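Local coordinates for protein SorB (Sorangium cellulosum, PDB 6B2V) that forms a pyran ring as the pyran synthase domain of module nine in the trans-acyltransferase assembly line for the polyketide antibiotic sorangicin, at residues His186-Ser191 with Ile218-Ile223; Val158-Arg163 with Leu176-Leu181. All coordinates share one frame; numbering follows the deposited sequence.

Interaction 1 (His186-Ser191 with Ile218-Ile223); sequences HEALAS and IFLSLI
Leu-220 reaches from helix 207-225 to the backbone where His-186 leads into strand 187-192, a helix-on-sheet contact within the predicted C-terminal hotdog fold. In that fold an antiparallel sheet wraps a long helix, and this leucine is one of the helix residues meeting the sheet's inner surface. The backbones come nearest at His-186 and Leu-220, where the CA atoms are 6.9 Å apart.

The two methyls of Leu-220 do different work. CD2 lies 3.6 Å from the carbonyl O of His-186, while CD1 meets the nitrogen of that same peptide, Glu-187 N, at 3.8 Å. The branch is aimed there by a first torsion of -154°, which sets CG roughly anti to the backbone N of Leu-220, beside its carbonyl carbon. Leu-220 CD2 also lies 4.0 Å from Ala-188 N, so the leucine covers the 186-187 peptide and part of the next, and the contact consists of van der Waals packing rather than polar bonding.

His-186 contributes through its main chain: its CB points away from the helix and the side chain comes no nearer than 5.7 Å to 218-223. Glu-187 also has its CB directed away from the helix; its carboxylate forms a salt bridge with Arg-153 and a hydrogen bond with His-252. Ala-188 points the other way, toward the helix, and its main chain is hydrogen-bonded to Ala-253 on the neighbouring strand. Its small side chain provides the sole apolar side-chain contact between the segments, with Ala-188 CB 4.2 Å from Leu-220 CD2.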
ATOM      1  N   HIS A 186       4.464  18.874  -8.724  1.00 10.51           N
ATOM      2  CA  HIS A 186       3.469  17.852  -8.961  1.00 10.33           C
ATOM      3  C   HIS A 186       3.972  16.405  -9.184  1.00 11.53           C
ATOM      4  O   HIS A 186       3.225  15.551  -9.423  1.00 11.31           O
ATOM      5  CB  HIS A 186       2.628  18.201 -10.178  1.00 12.12           C
ATOM      6  CG  HIS A 186       3.408  18.174 -11.438  1.00 12.71           C
ATOM      7  ND1 HIS A 186       4.245  19.190 -11.796  1.00 13.95           N
ATOM      8  CD2 HIS A 186       3.534  17.230 -12.389  1.00 13.70           C
ATOM      9  CE1 HIS A 186       4.816  18.895 -12.942  1.00 14.50           C
ATOM     10  NE2 HIS A 186       4.406  17.708 -13.319  1.00 16.00           N
ATOM     11  N   GLU A 187       5.260  16.211  -9.034  1.00 10.11           N
ATOM     12  CA  GLU A 187       5.892  14.939  -9.265  1.00 11.33           C
ATOM     13  C   GLU A 187       7.025  14.728  -8.240  1.00 11.23           C
ATOM     14  O   GLU A 187       7.633  15.613  -7.786  1.00 10.66           O
ATOM     15  CB  GLU A 187       6.433  14.904 -10.726  1.00 10.70           C
ATOM     16  CG  GLU A 187       7.117  13.664 -11.262  1.00 14.16           C
ATOM     17  CD  GLU A 187       7.390  13.772 -12.751  1.00 14.34           C
ATOM     18  OE1 GLU A 187       7.537  14.874 -13.225  1.00 13.72           O
ATOM     19  OE2 GLU A 187       7.454  12.745 -13.404  1.00 17.94           O
ATOM     20  N   ALA A 188       7.226  13.466  -7.903  1.00 11.03           N
ATOM     21  CA  ALA A 188       8.274  13.097  -6.982  1.00 10.11           C
ATOM     22  C   ALA A 188       8.975  11.781  -7.360  1.00 10.12           C
ATOM     23  O   ALA A 188       8.393  10.913  -7.871  1.00 10.46           O
ATOM     24  CB  ALA A 188       7.708  12.961  -5.581  1.00  9.77           C
ATOM     25  N   LEU A 189      10.251  11.748  -7.062  1.00  8.38           N
ATOM     26  CA  LEU A 189      11.071  10.588  -7.269  1.00  9.16           C
ATOM     27  C   LEU A 189      11.931  10.284  -6.026  1.00  9.26           C
ATOM     28  O   LEU A 189      12.710  11.057  -5.580  1.00  9.80           O
ATOM     29  CB  LEU A 189      11.948  10.793  -8.485  1.00  9.52           C
ATOM     30  CG  LEU A 189      12.782   9.616  -8.947  1.00  9.16           C
ATOM     31  CD1 LEU A 189      11.957   8.553  -9.620  1.00 10.72           C
ATOM     32  CD2 LEU A 189      13.919  10.101  -9.839  1.00 11.69           C
ATOM     33  N   ALA A 190      11.718   9.083  -5.527  1.00  8.39           N
ATOM     34  CA  ALA A 190      12.467   8.589  -4.376  1.00  8.59           C
ATOM     35  C   ALA A 190      13.353   7.432  -4.782  1.00  9.23           C
ATOM     36  O   ALA A 190      12.926   6.604  -5.471  1.00 10.31           O
ATOM     37  CB  ALA A 190      11.537   8.094  -3.284  1.00 10.73           C
ATOM     38  N   SER A 191      14.601   7.471  -4.355  1.00 10.01           N
ATOM     39  CA  SER A 191      15.466   6.335  -4.571  1.00  9.85           C
ATOM     40  C   SER A 191      15.366   5.418  -3.341  1.00 12.04           C
ATOM     41  O   SER A 191      15.133   5.868  -2.274  1.00 11.83           O
ATOM     42  CB  SER A 191      16.880   6.723  -4.874  1.00 14.80           C
ATOM     43  OG  SER A 191      17.454   7.209  -3.734  1.00 18.31           O
ATOM     44  N   ILE A 218       2.111  10.581  -0.580  1.00 12.56           N
ATOM     45  CA  ILE A 218       1.533  11.324   0.502  1.00 11.08           C
ATOM     46  C   ILE A 218       2.276  12.648   0.725  1.00 13.11           C
ATOM     47  O   ILE A 218       1.678  13.647   0.901  1.00 12.30           O
ATOM     48  CB  ILE A 218       1.480  10.488   1.768  1.00 12.28           C
ATOM     49  CG1 ILE A 218       0.498   9.375   1.580  1.00 13.47           C
ATOM     50  CG2 ILE A 218       1.112  11.347   2.960  1.00 14.93           C
ATOM     51  CD1 ILE A 218       0.667   8.253   2.551  1.00 16.82           C
ATOM     52  N   PHE A 219       3.588  12.603   0.614  1.00 12.07           N
ATOM     53  CA  PHE A 219       4.378  13.796   0.727  1.00 12.32           C
ATOM     54  C   PHE A 219       3.950  14.803  -0.361  1.00 13.47           C
ATOM     55  O   PHE A 219       3.770  15.939  -0.086  1.00 13.51           O
ATOM     56  CB  PHE A 219       5.882  13.408   0.635  1.00 13.05           C
ATOM     57  CG  PHE A 219       6.812  14.561   0.520  1.00 15.45           C
ATOM     58  CD1 PHE A 219       7.106  15.065  -0.689  1.00 17.79           C
ATOM     59  CD2 PHE A 219       7.340  15.126   1.616  1.00 17.86           C
ATOM     60  CE1 PHE A 219       7.932  16.139  -0.822  1.00 16.68           C
ATOM     61  CE2 PHE A 219       8.197  16.198   1.503  1.00 19.93           C
ATOM     62  CZ  PHE A 219       8.481  16.697   0.285  1.00 17.96           C
ATOM     63  N   LEU A 220       3.741  14.341  -1.572  1.00 12.62           N
ATOM     64  CA  LEU A 220       3.302  15.192  -2.639  1.00 12.60           C
ATOM     65  C   LEU A 220       1.923  15.811  -2.349  1.00 13.85           C
ATOM     66  O   LEU A 220       1.690  16.934  -2.609  1.00 14.71           O
ATOM     67  CB  LEU A 220       3.267  14.413  -3.950  1.00 16.35           C
ATOM     68  CG  LEU A 220       3.418  15.075  -5.269  1.00 19.18           C
ATOM     69  CD1 LEU A 220       4.585  16.040  -5.267  1.00 14.88           C
ATOM     70  CD2 LEU A 220       3.662  13.966  -6.260  1.00 15.04           C
ATOM     71  N   SER A 221       1.037  15.006  -1.770  1.00 12.25           N
ATOM     72  CA  SER A 221      -0.306  15.464  -1.440  1.00 14.07           C
ATOM     73  C   SER A 221      -0.213  16.606  -0.473  1.00 14.96           C
ATOM     74  O   SER A 221      -0.874  17.541  -0.624  1.00 15.72           O
ATOM     75  CB  SER A 221      -1.150  14.312  -0.826  1.00 13.51           C
ATOM     76  OG  SER A 221      -2.503  14.664  -0.610  1.00 15.86           O
ATOM     77  N   LEU A 222       0.639  16.474   0.512  1.00 14.24           N
ATOM     78  CA  LEU A 222       0.854  17.537   1.492  1.00 14.13           C
ATOM     79  C   LEU A 222       1.457  18.816   0.900  1.00 17.98           C
ATOM     80  O   LEU A 222       0.957  19.883   1.092  1.00 16.57           O
ATOM     81  CB  LEU A 222       1.711  17.036   2.646  1.00 13.77           C
ATOM     82  CG  LEU A 222       1.012  15.983   3.495  1.00 17.27           C
ATOM     83  CD1 LEU A 222       2.025  15.417   4.457  1.00 23.70           C
ATOM     84  CD2 LEU A 222      -0.134  16.561   4.250  1.00 19.91           C
ATOM     85  N   ILE A 223       2.517  18.538   0.024  1.00 14.46           N
ATOM     86  CA  ILE A 223       3.078  19.829  -0.340  1.00 16.87           C
ATOM     87  C   ILE A 223       2.245  20.520  -1.417  1.00 19.56           C
ATOM     88  O   ILE A 223       2.022  21.728  -1.351  1.00 18.85           O
ATOM     89  CB  ILE A 223       4.529  19.694  -0.839  1.00 20.15           C
ATOM     90  CG1 ILE A 223       4.582  18.828  -2.100  1.00 24.24           C
ATOM     91  CG2 ILE A 223       5.413  19.109   0.252  1.00 27.20           C
ATOM     92  CD1 ILE A 223       4.680  19.625  -3.382  1.00 29.66           C
TER

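Interaction 2 (Val158-Arg163 with Leu176-Leu181); sequences VDARTR and LWIASL
The edge of the sheet in the predicted C-terminal hotdog fold, where the chain enters helix 160-166, is tied to strand 178-183 through Val-158 and Leu-181. Val-158 N donates to Leu-181 O over 3.2 Å, with a nearly straight N-H...O angle of 174°. The reverse link is made by a water: it gives a hydrogen to Val-158 O at 2.8 Å and accepts one from Leu-181 N, also at 2.8 Å. A solvent molecule therefore stands between the two groups.

Beside this polar seam the side chains of Val-158 and Leu-181 lie alongside each other, pointing the same way, and CG2 of Val-158 packs 3.8 Å from CD2 of Leu-181. Val-158 CG2 lies between its own N and carbonyl carbon, a rotation that turns this methyl to the leucine. Ala-160, in the first turn of the helix, extends the apolar patch: its CB meets Leu-181 CB at 4.0 Å and Ile-178 CG2 at 4.2 Å. That turn is capped by Asp-159 at the N-cap, whose OD1 accepts from Thr-162 N at 3.1 Å, the donor approaching from above the carboxylate plane.

Just before Leu-181, Ala-179 and Ser-180 both face Ser-191 in a classic beta bulge. With one direct bond, one water bridge and a few apolar contacts, the chemistry implies an edge joined by mixed, partly solvent-mediated pairing rather than a regular ladder.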
ATOM      1  N   VAL A 158      14.977  17.090  -0.897  1.00 16.45           N
ATOM      2  CA  VAL A 158      14.666  17.162   0.510  1.00 18.51           C
ATOM      3  C   VAL A 158      15.207  16.069   1.395  1.00 24.09           C
ATOM      4  O   VAL A 158      15.544  15.048   0.969  1.00 20.80           O
ATOM      5  CB  VAL A 158      13.194  17.260   0.767  1.00 24.92           C
ATOM      6  CG1 VAL A 158      12.582  18.364  -0.037  1.00 24.67           C
ATOM      7  CG2 VAL A 158      12.538  15.995   0.402  1.00 21.70           C
ATOM      8  N   ASP A 159      15.295  16.395   2.667  1.00 22.27           N
ATOM      9  CA  ASP A 159      15.728  15.479   3.696  1.00 24.29           C
ATOM     10  C   ASP A 159      14.435  14.773   4.043  1.00 22.23           C
ATOM     11  O   ASP A 159      13.651  15.238   4.764  1.00 23.69           O
ATOM     12  CB  ASP A 159      16.239  16.336   4.837  1.00 26.91           C
ATOM     13  CG  ASP A 159      16.534  15.581   6.096  1.00 32.28           C
ATOM     14  OD1 ASP A 159      16.270  14.402   6.214  1.00 28.34           O
ATOM     15  OD2 ASP A 159      16.986  16.286   6.998  1.00 42.07           O
ATOM     16  N   ALA A 160      14.239  13.619   3.448  1.00 21.16           N
ATOM     17  CA  ALA A 160      13.016  12.874   3.626  1.00 23.66           C
ATOM     18  C   ALA A 160      12.735  12.480   5.050  1.00 26.48           C
ATOM     19  O   ALA A 160      11.592  12.485   5.478  1.00 26.45           O
ATOM     20  CB  ALA A 160      13.030  11.660   2.730  1.00 25.32           C
ATOM     21  N   ARG A 161      13.763  12.116   5.770  1.00 23.73           N
ATOM     22  CA  ARG A 161      13.526  11.752   7.138  1.00 24.34           C
ATOM     23  C   ARG A 161      12.991  12.908   7.952  1.00 27.26           C
ATOM     24  O   ARG A 161      11.936  12.831   8.513  1.00 26.52           O
ATOM     25  CB  ARG A 161      14.852  11.305   7.750  1.00 25.57           C
ATOM     26  CG  ARG A 161      14.762  10.734   9.151  1.00 28.12           C
ATOM     27  CD  ARG A 161      16.096  10.635   9.829  1.00 32.16           C
ATOM     28  NE  ARG A 161      17.025   9.689   9.273  1.00 36.85           N
ATOM     29  CZ  ARG A 161      17.148   8.415   9.631  1.00 37.87           C
ATOM     30  NH1 ARG A 161      16.366   7.871  10.546  1.00 33.68           N
ATOM     31  NH2 ARG A 161      18.059   7.667   9.048  1.00 39.76           N
ATOM     32  N   THR A 162      13.694  14.023   7.913  1.00 25.19           N
ATOM     33  CA  THR A 162      13.257  15.138   8.684  1.00 27.26           C
ATOM     34  C   THR A 162      11.886  15.645   8.300  1.00 26.84           C
ATOM     35  O   THR A 162      11.066  15.844   9.148  1.00 27.98           O
ATOM     36  CB  THR A 162      14.288  16.282   8.578  1.00 28.15           C
ATOM     37  OG1 THR A 162      15.548  15.839   9.026  1.00 27.32           O
ATOM     38  CG2 THR A 162      13.872  17.441   9.390  1.00 28.27           C
ATOM     39  N   ARG A 163      11.631  15.796   7.017  1.00 25.29           N
ATOM     40  CA  ARG A 163      10.363  16.301   6.582  1.00 28.87           C
ATOM     41  C   ARG A 163       9.169  15.438   6.890  1.00 29.76           C
ATOM     42  O   ARG A 163       8.157  15.939   7.290  1.00 30.82           O
ATOM     43  CB  ARG A 163      10.380  16.591   5.091  1.00 29.72           C
ATOM     44  CG  ARG A 163      11.338  17.683   4.713  1.00 26.80           C
ATOM     45  CD  ARG A 163      10.805  19.074   5.049  1.00 32.73           C
ATOM     46  NE  ARG A 163       9.500  19.313   4.478  1.00 32.88           N
ATOM     47  CZ  ARG A 163       9.310  19.738   3.241  1.00 32.36           C
ATOM     48  NH1 ARG A 163      10.334  19.971   2.462  1.00 29.26           N
ATOM     49  NH2 ARG A 163       8.107  19.934   2.792  1.00 32.96           N
ATOM     50  N   LEU A 176      11.974   1.996   6.593  1.00 17.64           N
ATOM     51  CA  LEU A 176      11.617   2.233   5.222  1.00 15.37           C
ATOM     52  C   LEU A 176      12.835   2.071   4.303  1.00 16.85           C
ATOM     53  O   LEU A 176      13.932   2.008   4.757  1.00 16.25           O
ATOM     54  CB  LEU A 176      11.054   3.624   5.046  1.00 15.94           C
ATOM     55  CG  LEU A 176       9.810   3.973   5.843  1.00 17.28           C
ATOM     56  CD1 LEU A 176       9.382   5.375   5.572  1.00 17.30           C
ATOM     57  CD2 LEU A 176       8.736   2.964   5.567  1.00 18.70           C
ATOM     58  N   TRP A 177      12.573   1.996   3.015  1.00 11.84           N
ATOM     59  CA  TRP A 177      13.593   1.859   2.020  1.00 12.71           C
ATOM     60  C   TRP A 177      14.045   3.188   1.396  1.00 12.05           C
ATOM     61  O   TRP A 177      14.938   3.221   0.636  1.00 11.53           O
ATOM     62  CB  TRP A 177      13.097   0.973   0.882  1.00 11.95           C
ATOM     63  CG  TRP A 177      12.821  -0.476   1.197  1.00 11.73           C
ATOM     64  CD1 TRP A 177      12.241  -0.982   2.296  1.00 13.73           C
ATOM     65  CD2 TRP A 177      13.103  -1.589   0.349  1.00 11.71           C
ATOM     66  NE1 TRP A 177      12.166  -2.323   2.204  1.00 14.69           N
ATOM     67  CE2 TRP A 177      12.658  -2.720   0.993  1.00 14.49           C
ATOM     68  CE3 TRP A 177      13.671  -1.722  -0.899  1.00 13.14           C
ATOM     69  CZ2 TRP A 177      12.820  -3.973   0.447  1.00 14.76           C
ATOM     70  CZ3 TRP A 177      13.810  -2.952  -1.433  1.00 13.31           C
ATOM     71  CH2 TRP A 177      13.390  -4.053  -0.763  1.00 16.60           C
ATOM     72  N   ILE A 178      13.380   4.263   1.754  1.00 11.34           N
ATOM     73  CA  ILE A 178      13.736   5.530   1.161  1.00 11.62           C
ATOM     74  C   ILE A 178      15.135   6.025   1.492  1.00 11.57           C
ATOM     75  O   ILE A 178      15.497   6.044   2.610  1.00 13.53           O
ATOM     76  CB  ILE A 178      12.687   6.573   1.543  1.00 12.39           C
ATOM     77  CG1 ILE A 178      11.349   6.095   1.046  1.00 15.57           C
ATOM     78  CG2 ILE A 178      13.013   7.910   0.912  1.00 13.65           C
ATOM     79  CD1 ILE A 178      10.237   6.931   1.548  1.00 20.45           C
ATOM     80  N   ALA A 179      15.903   6.363   0.465  1.00 11.11           N
ATOM     81  CA  ALA A 179      17.252   6.862   0.636  1.00 12.72           C
ATOM     82  C   ALA A 179      17.437   8.297   0.212  1.00 14.23           C
ATOM     83  O   ALA A 179      18.302   8.953   0.646  1.00 18.89           O
ATOM     84  CB  ALA A 179      18.225   6.038  -0.133  1.00 15.31           C
ATOM     85  N   SER A 180      16.624   8.735  -0.702  1.00 13.25           N
ATOM     86  CA  SER A 180      16.620  10.102  -1.188  1.00 11.99           C
ATOM     87  C   SER A 180      15.251  10.459  -1.751  1.00 11.24           C
ATOM     88  O   SER A 180      14.517   9.616  -2.080  1.00 11.98           O
ATOM     89  CB  SER A 180      17.644  10.309  -2.312  1.00 13.11           C
ATOM     90  OG  SER A 180      17.168   9.722  -3.492  1.00 18.23           O
ATOM     91  N   LEU A 181      14.948  11.746  -1.816  1.00 10.93           N
ATOM     92  CA  LEU A 181      13.711  12.215  -2.361  1.00 10.60           C
ATOM     93  C   LEU A 181      13.837  13.569  -3.095  1.00 10.16           C
ATOM     94  O   LEU A 181      14.295  14.469  -2.531  1.00 12.01           O
ATOM     95  CB  LEU A 181      12.696  12.343  -1.220  1.00 10.95           C
ATOM     96  CG  LEU A 181      11.289  12.855  -1.546  1.00 12.85           C
ATOM     97  CD1 LEU A 181      10.583  11.975  -2.550  1.00 13.72           C
ATOM     98  CD2 LEU A 181      10.426  12.876  -0.291  1.00 14.88           C
TER
HETATM   99  O   HOH W   1      16.986  13.387  -0.694  1.00 19.94           O

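Interactions 1 and 2 lie on neighbouring antiparallel strands, 187-192 and 178-183, with their centres about 11 Å apart. The strands are joined directly: Ser-191 O is 2.9 Å from Ala-179 N, a probable hydrogen bond, and the hydroxyls Ser-191 OG and Ser-180 OG lie close enough for another probable one. Helix 207-225 links the contacts a second way, because Phe-219 packs on Leu-181, and Ile-223 CG2 comes within 3.8 Å of Arg-163 NH2 on helix 160-166. Interaction 1 thus places the helix against one strand, while interaction 2 attaches the sheet's edge and the short helix to the next. Along the chain, interaction 2 closes before interaction 1 opens.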